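Long-range contacts in putative alpha-L-fucosidase (Bacteroides thetaiotaomicron, PDB 4H41), which is a putative alpha-L-fucosidase of a gut bacterium, probably hydrolysing fucose-containing host glycans: residues 242-247 against 270-275; 33-38 against 305-310. All coordinates share one frame; numbering follows the deposited sequence.

Contact 1 of 2, residues 242-247 against 270-275; sequences FQDGHI and CWTNAE
Gln243 pairs in parallel with Asn273 at the C-terminal ends of neighbouring barrel strands, flanked by two bonds, Asn273 N to Phe242 O (2.9 Å) and Asp244 N to Asn273 O (3.0 Å). Before these bonds the strands part, and one water takes Phe242 N and gives to Trp271 O; a second joins Phe242 O to Thr272 OG1. Beyond the strand ends Asp244 carries the pairing on with its side chain. Its CG is tucked between N and C of its own backbone (chi1 67°), which lets OD1 accept the N-H of Glu275 from above the carboxylate plane (Asp244 OD1 to Glu275 N 3.1 Å). OD2 shares a third water with Thr272 OG1. Gln243 and Asn273 run alongside each other in the same direction, Gln243 CG 3.6 Å from Asn273 ND2; Gln243 NE2 bonds to Ser196 O and Glu165 OE1, Asn273 ND2 to Ser196 OG. Glu275, extended beyond CG, brings OE1 to 3.2 Å from Gly245 CA, so a side chain at that glycine would collide. Two carboxylates thus lie close and buried, Asp244 OD1 4.3 Å from Glu275 OE1, and salt bridges to Lys296 and Arg279, respectively, probably offset their repulsion.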
loop_
_atom_site.group_PDB
_atom_site.type_symbol
_atom_site.label_atom_id
_atom_site.label_comp_id
_atom_site.label_asym_id
_atom_site.label_seq_id
_atom_site.Cartn_x
_atom_site.Cartn_y
_atom_site.Cartn_z
ATOM N N PHE B 242 -10.461 24.457 -4.279
ATOM C CA PHE B 242 -9.262 24.104 -3.518
ATOM C C PHE B 242 -9.337 22.674 -3.026
ATOM O O PHE B 242 -10.364 22.233 -2.522
ATOM C CB PHE B 242 -9.013 24.999 -2.296
ATOM C CG PHE B 242 -8.263 26.275 -2.569
ATOM C CD1 PHE B 242 -6.878 26.299 -2.558
ATOM C CD2 PHE B 242 -8.943 27.460 -2.800
ATOM C CE1 PHE B 242 -6.193 27.475 -2.829
ATOM C CE2 PHE B 242 -8.257 28.630 -3.070
ATOM C CZ PHE B 242 -6.889 28.632 -3.068
ATOM N N GLN B 243 -8.216 21.966 -3.166
ATOM C CA GLN B 243 -8.001 20.675 -2.538
ATOM C C GLN B 243 -8.086 20.954 -1.042
ATOM O O GLN B 243 -7.474 21.913 -0.573
ATOM C CB GLN B 243 -6.644 20.102 -2.939
ATOM C CG GLN B 243 -6.570 19.791 -4.415
ATOM C CD GLN B 243 -5.151 19.554 -4.857
ATOM O OE1 GLN B 243 -4.442 18.797 -4.228
ATOM N NE2 GLN B 243 -4.688 20.209 -5.938
ATOM N N ASP B 244 -8.874 20.178 -0.298
ATOM C CA ASP B 244 -9.101 20.500 1.125
ATOM C C ASP B 244 -8.201 19.752 2.117
ATOM O O ASP B 244 -8.367 19.915 3.320
ATOM C CB ASP B 244 -10.563 20.206 1.460
ATOM C CG ASP B 244 -10.974 18.751 1.420
ATOM O OD1 ASP B 244 -10.077 17.855 1.140
ATOM O OD2 ASP B 244 -12.152 18.470 1.706
ATOM N N GLY B 245 -7.296 18.908 1.636
ATOM C CA GLY B 245 -6.584 18.002 2.517
ATOM C C GLY B 245 -5.302 18.417 3.159
ATOM O O GLY B 245 -4.823 17.667 4.010
ATOM N N HIS B 246 -4.695 19.543 2.758
ATOM C CA HIS B 246 -3.369 19.878 3.284
ATOM C C HIS B 246 -3.397 20.692 4.575
ATOM O O HIS B 246 -2.333 20.975 5.122
ATOM C CB HIS B 246 -2.536 20.610 2.231
ATOM C CG HIS B 246 -2.362 19.832 0.960
ATOM N ND1 HIS B 246 -3.329 19.843 -0.021
ATOM C CD2 HIS B 246 -1.362 19.012 0.565
ATOM C CE1 HIS B 246 -2.858 19.087 -1.013
ATOM N NE2 HIS B 246 -1.672 18.589 -0.713
ATOM N N ILE B 247 -4.578 21.037 5.069
ATOM C CA ILE B 247 -4.742 21.769 6.324
ATOM C C ILE B 247 -5.328 20.800 7.351
ATOM O O ILE B 247 -5.944 19.796 6.988
ATOM C CB ILE B 247 -5.606 23.049 6.164
ATOM C CG1 ILE B 247 -6.985 22.759 5.593
ATOM C CG2 ILE B 247 -4.854 24.096 5.327
ATOM C CD1 ILE B 247 -7.922 23.981 5.602
ATOM N N CYS B 270 -17.496 29.019 -5.700
ATOM C CA CYS B 270 -16.601 28.504 -4.675
ATOM C C CYS B 270 -16.881 27.031 -4.481
ATOM O O CYS B 270 -17.931 26.644 -3.951
ATOM C CB CYS B 270 -16.787 29.291 -3.377
ATOM S SG CYS B 270 -15.537 28.918 -2.146
ATOM N N TRP B 271 -15.996 26.210 -5.001
ATOM C CA TRP B 271 -16.124 24.767 -4.886
ATOM C C TRP B 271 -15.150 24.233 -3.883
ATOM O O TRP B 271 -14.154 24.867 -3.577
ATOM C CB TRP B 271 -15.835 24.104 -6.242
ATOM C CG TRP B 271 -16.838 24.358 -7.344
ATOM C CD1 TRP B 271 -17.866 25.266 -7.354
ATOM C CD2 TRP B 271 -16.779 23.806 -8.663
ATOM N NE1 TRP B 271 -18.504 25.240 -8.564
ATOM C CE2 TRP B 271 -17.860 24.346 -9.391
ATOM C CE3 TRP B 271 -15.973 22.822 -9.273
ATOM C CZ2 TRP B 271 -18.115 23.989 -10.722
ATOM C CZ3 TRP B 271 -16.248 22.446 -10.585
ATOM C CH2 TRP B 271 -17.279 23.057 -11.307
ATOM N N THR B 272 -15.390 23.016 -3.426
ATOM C CA THR B 272 -14.405 22.299 -2.617
ATOM C C THR B 272 -14.019 21.013 -3.352
ATOM O O THR B 272 -14.884 20.340 -3.917
ATOM C CB THR B 272 -14.845 22.007 -1.180
ATOM O OG1 THR B 272 -13.717 21.451 -0.498
ATOM C CG2 THR B 272 -16.027 21.054 -1.081
ATOM N N ASN B 273 -12.723 20.707 -3.377
ATOM C CA ASN B 273 -12.232 19.431 -3.887
ATOM C C ASN B 273 -11.994 18.630 -2.622
ATOM O O ASN B 273 -10.960 18.786 -1.947
ATOM C CB ASN B 273 -11.007 19.573 -4.771
ATOM C CG ASN B 273 -10.425 18.239 -5.162
ATOM O OD1 ASN B 273 -10.894 17.189 -4.739
ATOM N ND2 ASN B 273 -9.383 18.256 -5.962
ATOM N N ALA B 274 -13.021 17.882 -2.235
ATOM C CA ALA B 274 -13.030 17.090 -1.016
ATOM C C ALA B 274 -12.302 15.791 -1.251
ATOM O O ALA B 274 -12.855 14.875 -1.842
ATOM C CB ALA B 274 -14.453 16.834 -0.552
ATOM N N GLU B 275 -11.045 15.736 -0.841
ATOM C CA GLU B 275 -10.209 14.550 -1.035
ATOM C C GLU B 275 -10.790 13.355 -0.290
ATOM O O GLU B 275 -11.050 13.442 0.914
ATOM C CB GLU B 275 -8.800 14.834 -0.577
ATOM C CG GLU B 275 -8.140 15.896 -1.442
ATOM C CD GLU B 275 -6.723 16.264 -1.050
ATOM O OE1 GLU B 275 -6.331 15.957 0.100
ATOM O OE2 GLU B 275 -5.962 16.701 -1.948
HETATM O O HOH W 1 -12.274 26.579 -3.000
HETATM O O HOH W 2 -11.678 23.231 -0.312
HETATM O O HOH W 3 -14.411 19.872 1.679
#

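Contact 2 of 2, residues 33-38 against 305-310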
loop_
_atom_site.group_PDB
_atom_site.type_symbol
_atom_site.label_atom_id
_atom_site.label_comp_id
_atom_site.label_asym_id
_atom_site.label_seq_id
_atom_site.Cartn_x
_atom_site.Cartn_y
_atom_site.Cartn_z
ATOM N N LYS B 33 -23.096 17.677 -0.402
ATOM C CA LYS B 33 -22.953 16.406 -1.103
ATOM C C LYS B 33 -21.951 16.539 -2.218
ATOM O O LYS B 33 -21.924 17.587 -2.901
ATOM C CB LYS B 33 -24.286 15.951 -1.678
ATOM C CG LYS B 33 -25.313 15.599 -0.606
ATOM C CD LYS B 33 -26.692 15.276 -1.227
ATOM C CE LYS B 33 -27.802 15.212 -0.200
ATOM N NZ LYS B 33 -29.164 15.338 -0.813
ATOM N N ILE B 34 -21.245 15.433 -2.511
ATOM C CA ILE B 34 -20.292 15.363 -3.636
ATOM C C ILE B 34 -21.099 15.149 -4.915
ATOM O O ILE B 34 -21.837 14.167 -5.030
ATOM C CB ILE B 34 -19.238 14.245 -3.382
ATOM C CG1 ILE B 34 -18.286 14.697 -2.253
ATOM C CG2 ILE B 34 -18.423 13.973 -4.651
ATOM C CD1 ILE B 34 -17.515 13.610 -1.651
ATOM N N THR B 35 -21.013 16.067 -5.839
ATOM C CA THR B 35 -21.754 15.968 -7.093
ATOM C C THR B 35 -20.829 15.966 -8.316
ATOM O O THR B 35 -21.306 15.963 -9.437
ATOM C CB THR B 35 -22.805 17.076 -7.201
ATOM O OG1 THR B 35 -22.125 18.332 -7.176
ATOM C CG2 THR B 35 -23.899 16.955 -6.136
ATOM N N GLY B 36 -19.534 15.900 -8.094
ATOM C CA GLY B 36 -18.558 15.754 -9.157
ATOM C C GLY B 36 -17.378 14.931 -8.724
ATOM O O GLY B 36 -17.065 14.826 -7.527
ATOM N N THR B 37 -16.712 14.267 -9.702
ATOM C CA THR B 37 -15.493 13.554 -9.409
ATOM C C THR B 37 -14.526 13.712 -10.528
ATOM O O THR B 37 -14.920 13.802 -11.702
ATOM C CB THR B 37 -15.724 12.055 -9.126
ATOM O OG1 THR B 37 -14.475 11.445 -8.754
ATOM C CG2 THR B 37 -16.334 11.330 -10.280
ATOM N N PHE B 38 -13.248 13.730 -10.162
ATOM C CA PHE B 38 -12.194 13.562 -11.129
ATOM C C PHE B 38 -12.216 12.141 -11.606
ATOM O O PHE B 38 -12.714 11.230 -10.925
ATOM C CB PHE B 38 -10.821 13.890 -10.577
ATOM C CG PHE B 38 -10.637 15.373 -10.382
ATOM C CD1 PHE B 38 -10.253 16.189 -11.441
ATOM C CD2 PHE B 38 -10.896 15.967 -9.157
ATOM C CE1 PHE B 38 -10.055 17.553 -11.257
ATOM C CE2 PHE B 38 -10.709 17.349 -8.974
ATOM C CZ PHE B 38 -10.311 18.135 -10.031
ATOM N N TYR B 305 -20.538 26.863 0.454
ATOM C CA TYR B 305 -19.940 26.498 -0.826
ATOM C C TYR B 305 -20.981 26.055 -1.842
ATOM O O TYR B 305 -22.018 25.526 -1.474
ATOM C CB TYR B 305 -18.907 25.411 -0.619
ATOM C CG TYR B 305 -17.548 25.907 -0.219
ATOM C CD1 TYR B 305 -17.396 26.938 0.705
ATOM C CD2 TYR B 305 -16.401 25.291 -0.693
ATOM C CE1 TYR B 305 -16.135 27.421 1.047
ATOM C CE2 TYR B 305 -15.137 25.715 -0.304
ATOM C CZ TYR B 305 -15.007 26.799 0.550
ATOM O OH TYR B 305 -13.766 27.279 0.873
ATOM N N ASP B 306 -20.694 26.257 -3.116
ATOM C CA ASP B 306 -21.611 25.993 -4.220
ATOM C C ASP B 306 -21.613 24.573 -4.649
ATOM O O ASP B 306 -22.623 24.143 -5.156
ATOM C CB ASP B 306 -21.244 26.871 -5.457
ATOM C CG ASP B 306 -21.190 28.330 -5.117
ATOM O OD1 ASP B 306 -22.139 28.815 -4.489
ATOM O OD2 ASP B 306 -20.144 28.952 -5.355
ATOM N N LYS B 307 -20.471 23.894 -4.620
ATOM C CA LYS B 307 -20.368 22.518 -5.083
ATOM C C LYS B 307 -19.223 21.798 -4.444
ATOM O O LYS B 307 -18.193 22.400 -4.120
ATOM C CB LYS B 307 -20.162 22.488 -6.628
ATOM C CG LYS B 307 -20.377 21.126 -7.311
ATOM C CD LYS B 307 -20.059 21.210 -8.825
ATOM C CE LYS B 307 -20.432 19.985 -9.640
ATOM N NZ LYS B 307 -21.881 19.693 -9.604
ATOM N N ALA B 308 -19.388 20.481 -4.249
ATOM C CA ALA B 308 -18.285 19.633 -3.781
ATOM C C ALA B 308 -17.972 18.631 -4.875
ATOM O O ALA B 308 -18.864 17.968 -5.407
ATOM C CB ALA B 308 -18.608 18.926 -2.482
ATOM N N ILE B 309 -16.710 18.527 -5.210
ATOM C CA ILE B 309 -16.203 17.511 -6.123
ATOM C C ILE B 309 -15.201 16.701 -5.312
ATOM O O ILE B 309 -14.821 17.123 -4.221
ATOM C CB ILE B 309 -15.615 18.111 -7.425
ATOM C CG1 ILE B 309 -14.288 18.871 -7.158
ATOM C CG2 ILE B 309 -16.669 19.006 -8.106
ATOM C CD1 ILE B 309 -13.605 19.390 -8.435
ATOM N N THR B 310 -14.726 15.566 -5.834
ATOM C CA THR B 310 -13.724 14.798 -5.118
ATOM C C THR B 310 -12.667 14.242 -6.036
ATOM O O THR B 310 -12.959 13.826 -7.160
ATOM C CB THR B 310 -14.406 13.611 -4.339
ATOM O OG1 THR B 310 -13.449 12.927 -3.517
ATOM C CG2 THR B 310 -15.051 12.567 -5.267
HETATM O O HOH W 4 -22.085 19.450 -4.627
#
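Closure of the eight-stranded parallel TIM barrel takes place here, where the first strand, 34-39, meets the last, 307-310, at 33° between their short axes. Thr35 N donates to Ala308 O (2.9 Å), Thr310 N to Gly36 O, and Phe38 N to Thr310 O (3.0 Å); Gly36 N adds a weak bond to Ala308 O. Gly36 lies against Ile309, where a CB would run into CG2. At the start of the strands Lys307 reaches across, its chain straight until a bend at chi4 (61°) brings NZ to Thr35 OG1 at 2.8 Å, and the same ammonium forms a salt bridge with Asp69. A water links Thr35 OG1, Lys33 O and Ala308 N. Shortening Lys307 to an alanine is likely to leave Asp69 without this positive mate and Thr35 OG1 without this donor. Ile34 CG2 meets Thr310 CG2 at 3.7 Å, the two side chains roughly perpendicular. With OG1 anti to the backbone N (chi1 -176°), Thr37 runs beside Thr310, its OG1 3.7 Å from Thr310 CG2; local bonding to Phe38 O and to Phe313 N fixes that hydroxyl. On the face that carries Ile309, its CD1 approaches Phe38 CE2 at 3.6 Å, oblique to the ring; Thr310 O lies near the ring plane, at its edge. Main-chain bonds and apolar packing thus hold most of the seam, while at its partly exposed start the Lys307 ammonium grips both Thr35 OG1 and Asp69.

Overall arrangement
Both contacts join neighbouring strands of one barrel, contact 1 the sixth to the seventh and contact 2 the eighth to the first, and 269-273 pairs directly with 307-310, so together they span four consecutive strands around the closure. Their centres lie about 10 Å apart. Ala274 O and Thr310 OG1 are probably hydrogen-bonded, as are Cys270 N and Asp306 OD2, and Asn273 ND2 packs on Phe38 CE2. Contact 1 is wholly buried and centres on acidic and amide groups at the C-terminal strand ends, the usual place of a TIM-barrel active site; an unidentified molecule, probably from the crystallisation liquor, is hydrogen-bonded to Asn273 ND2 there. Contact 2 is mostly buried too, but more apolar, with its lysine charge toward the N-terminal ends.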